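Local coordinates for protein fanconi-associated nuclease 1 homolog (Pseudomonas aeruginosa, PDB 5Y7Q) that is a bacterial homolog of Fanconi-associated nuclease 1 with a VRR-NUC domain, bound here to DNA, at residues Leu94-Lys99 and Phe180-Tyr185. Sequence-based numbering, arbitrary orientation.
Sequences LFREGK and FAEPVY. With nucleotides of chain D.
A small three-stranded antiparallel sheet has strand 94-96 at one margin, and its pairing with strand 184-187 shows how one backbone bond and then a side chain continue a short beta ladder. Phe95 and Tyr185 form the hydrogen-bonded pair, Phe95 N giving to Tyr185 O at 2.9 Å and Tyr185 N to Phe95 O at 2.8 Å. Beyond the non-hydrogen-bonded pair Arg96-Val184, Glu97 N adds a nearly straight bond to Pro183 O.

From Glu97 on, the chain enters a 3-10 segment (97-99), and Glu182 spans the bend. Glu182 OE2 accepts a hydrogen bond from Gly98 N at 2.8 Å and a weak one from Arg96 NE, while Glu182 OE1 forms a salt bridge with Arg96 NH2 at 3.0 Å. OE1 lies near the guanidinium plane, yet NH2 approaches from above the carboxylate, the two planes standing 83° apart. The bend at chi3 (54°) carries the guanidinium to Phe180, whose ring edge lies over one of its faces. Arg96 NH1 turns instead to Leu135 O. Lys99 CE packs 3.6 Å from OP1 of DC19 of chain D.

On the face that carries Phe95 and Tyr185, the Tyr185 ring is met by Glu97, whose CG is anti to the backbone N (chi1 -175°); its side chain crosses Tyr185 obliquely and brings OE2 to the ring edge, in its plane; carboxylate and ring are nearly coplanar, and Tyr185 OH donates to Glu97 OE2.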
loop_
_atom_site.group_PDB
_atom_site.type_symbol
_atom_site.label_atom_id
_atom_site.label_comp_id
_atom_site.label_asym_id
_atom_site.label_seq_id
_atom_site.Cartn_x
_atom_site.Cartn_y
_atom_site.Cartn_z
ATOM N N LEU A 94 -11.243 -19.227 -15.225
ATOM C CA LEU A 94 -12.062 -20.395 -15.561
ATOM C C LEU A 94 -13.455 -20.284 -14.947
ATOM O O LEU A 94 -13.586 -19.996 -13.751
ATOM C CB LEU A 94 -11.402 -21.670 -15.056
ATOM C CG LEU A 94 -10.009 -21.988 -15.589
ATOM C CD1 LEU A 94 -9.300 -22.988 -14.651
ATOM C CD2 LEU A 94 -10.083 -22.519 -17.036
ATOM N N PHE A 95 -14.488 -20.523 -15.753
ATOM C CA PHE A 95 -15.865 -20.372 -15.297
ATOM C C PHE A 95 -16.729 -21.509 -15.819
ATOM O O PHE A 95 -16.487 -22.054 -16.898
ATOM C CB PHE A 95 -16.452 -19.028 -15.747
ATOM C CG PHE A 95 -15.643 -17.853 -15.289
ATOM C CD1 PHE A 95 -14.721 -17.266 -16.127
ATOM C CD2 PHE A 95 -15.756 -17.382 -13.989
ATOM C CE1 PHE A 95 -13.952 -16.217 -15.701
ATOM C CE2 PHE A 95 -14.991 -16.330 -13.562
ATOM C CZ PHE A 95 -14.087 -15.744 -14.422
ATOM N N ARG A 96 -17.721 -21.884 -15.020
ATOM C CA ARG A 96 -18.731 -22.855 -15.415
ATOM C C ARG A 96 -19.957 -22.102 -15.887
ATOM O O ARG A 96 -20.375 -21.140 -15.242
ATOM C CB ARG A 96 -19.129 -23.752 -14.244
ATOM C CG ARG A 96 -18.034 -24.574 -13.601
ATOM C CD ARG A 96 -18.543 -25.166 -12.283
ATOM N NE ARG A 96 -19.796 -25.927 -12.410
ATOM C CZ ARG A 96 -19.974 -27.192 -12.016
ATOM N NH1 ARG A 96 -18.981 -27.885 -11.458
ATOM N NH2 ARG A 96 -21.160 -27.774 -12.173
ATOM N N GLU A 97 -20.550 -22.552 -16.990
ATOM C CA GLU A 97 -21.680 -21.827 -17.573
ATOM C C GLU A 97 -22.730 -21.439 -16.526
ATOM O O GLU A 97 -23.269 -20.322 -16.556
ATOM C CB GLU A 97 -22.317 -22.669 -18.684
ATOM C CG GLU A 97 -23.410 -21.951 -19.434
ATOM C CD GLU A 97 -23.863 -22.721 -20.651
ATOM O OE1 GLU A 97 -24.977 -23.292 -20.619
ATOM O OE2 GLU A 97 -23.097 -22.762 -21.641
ATOM N N GLY A 98 -23.012 -22.337 -15.575
ATOM C CA GLY A 98 -24.082 -22.091 -14.628
ATOM C C GLY A 98 -23.765 -20.984 -13.648
ATOM O O GLY A 98 -24.672 -20.294 -13.168
ATOM N N LYS A 99 -22.488 -20.793 -13.334
ATOM C CA LYS A 99 -22.097 -19.679 -12.496
ATOM C C LYS A 99 -22.051 -18.358 -13.267
ATOM O O LYS A 99 -21.898 -17.299 -12.646
ATOM C CB LYS A 99 -20.760 -20.010 -11.828
ATOM C CG LYS A 99 -20.911 -21.058 -10.716
ATOM C CD LYS A 99 -19.732 -21.048 -9.746
ATOM C CE LYS A 99 -20.105 -21.666 -8.393
ATOM N NZ LYS A 99 -19.028 -21.498 -7.355
ATOM N N PHE A 180 -20.010 -35.078 -17.446
ATOM C CA PHE A 180 -20.235 -33.796 -16.789
ATOM C C PHE A 180 -21.008 -32.870 -17.714
ATOM O O PHE A 180 -20.506 -32.481 -18.773
ATOM C CB PHE A 180 -18.919 -33.145 -16.397
ATOM C CG PHE A 180 -19.095 -31.890 -15.583
ATOM C CD1 PHE A 180 -20.232 -31.707 -14.802
ATOM C CD2 PHE A 180 -18.135 -30.883 -15.611
ATOM C CE1 PHE A 180 -20.401 -30.551 -14.059
ATOM C CE2 PHE A 180 -18.301 -29.723 -14.872
ATOM C CZ PHE A 180 -19.434 -29.559 -14.099
ATOM N N ALA A 181 -22.187 -32.443 -17.264
ATOM C CA ALA A 181 -23.202 -31.841 -18.119
ATOM C C ALA A 181 -23.145 -30.313 -18.174
ATOM O O ALA A 181 -24.037 -29.701 -18.775
ATOM C CB ALA A 181 -24.599 -32.292 -17.669
ATOM N N GLU A 182 -22.149 -29.679 -17.555
ATOM C CA GLU A 182 -22.029 -28.219 -17.586
ATOM C C GLU A 182 -20.732 -27.772 -18.261
ATOM O O GLU A 182 -19.643 -28.044 -17.726
ATOM C CB GLU A 182 -22.112 -27.665 -16.164
ATOM C CG GLU A 182 -22.434 -26.191 -16.057
ATOM C CD GLU A 182 -22.722 -25.794 -14.619
ATOM O OE1 GLU A 182 -23.312 -26.629 -13.897
ATOM O OE2 GLU A 182 -22.348 -24.669 -14.194
ATOM N N PRO A 183 -20.779 -27.067 -19.395
ATOM C CA PRO A 183 -19.540 -26.635 -20.054
ATOM C C PRO A 183 -18.749 -25.647 -19.210
ATOM O O PRO A 183 -19.219 -25.082 -18.221
ATOM C CB PRO A 183 -20.022 -25.987 -21.353
ATOM C CG PRO A 183 -21.440 -25.667 -21.115
ATOM C CD PRO A 183 -21.967 -26.702 -20.179
ATOM N N VAL A 184 -17.501 -25.454 -19.619
ATOM C CA VAL A 184 -16.539 -24.659 -18.874
ATOM C C VAL A 184 -15.795 -23.754 -19.848
ATOM O O VAL A 184 -15.200 -24.238 -20.812
ATOM C CB VAL A 184 -15.557 -25.565 -18.105
ATOM C CG1 VAL A 184 -14.312 -24.810 -17.782
ATOM C CG2 VAL A 184 -16.207 -26.068 -16.829
ATOM N N TYR A 185 -15.808 -22.448 -19.590
ATOM C CA TYR A 185 -15.157 -21.453 -20.431
ATOM C C TYR A 185 -13.887 -20.930 -19.771
ATOM O O TYR A 185 -13.807 -20.817 -18.541
ATOM C CB TYR A 185 -16.109 -20.292 -20.717
ATOM C CG TYR A 185 -17.441 -20.748 -21.291
ATOM C CD1 TYR A 185 -17.562 -21.080 -22.628
ATOM C CD2 TYR A 185 -18.557 -20.862 -20.489
ATOM C CE1 TYR A 185 -18.760 -21.507 -23.153
ATOM C CE2 TYR A 185 -19.762 -21.270 -21.008
ATOM C CZ TYR A 185 -19.862 -21.597 -22.340
ATOM O OH TYR A 185 -21.065 -22.026 -22.860
ATOM P P DC D 19 -22.117 -23.911 -5.178
ATOM O OP1 DC D 19 -21.531 -24.363 -6.462
ATOM O OP2 DC D 19 -23.420 -24.428 -4.693
ATOM O "O5'" DC D 19 -21.027 -24.223 -4.063
ATOM C "C5'" DC D 19 -19.774 -23.590 -4.148
ATOM C "C4'" DC D 19 -18.835 -24.121 -3.093
ATOM O "O4'" DC D 19 -19.101 -23.490 -1.814
ATOM C "C3'" DC D 19 -18.918 -25.617 -2.849
ATOM O "O3'" DC D 19 -17.617 -26.087 -2.589
ATOM C "C2'" DC D 19 -19.808 -25.708 -1.611
ATOM C "C1'" DC D 19 -19.377 -24.474 -0.840
ATOM N N1 DC D 19 -20.418 -23.927 0.036
ATOM C C2 DC D 19 -20.041 -23.226 1.174
ATOM O O2 DC D 19 -18.840 -23.116 1.424
ATOM N N3 DC D 19 -20.997 -22.694 1.966
ATOM C C4 DC D 19 -22.284 -22.846 1.643
ATOM N N4 DC D 19 -23.203 -22.313 2.455
ATOM C C5 DC D 19 -22.687 -23.554 0.472
ATOM C C6 DC D 19 -21.729 -24.067 -0.298
#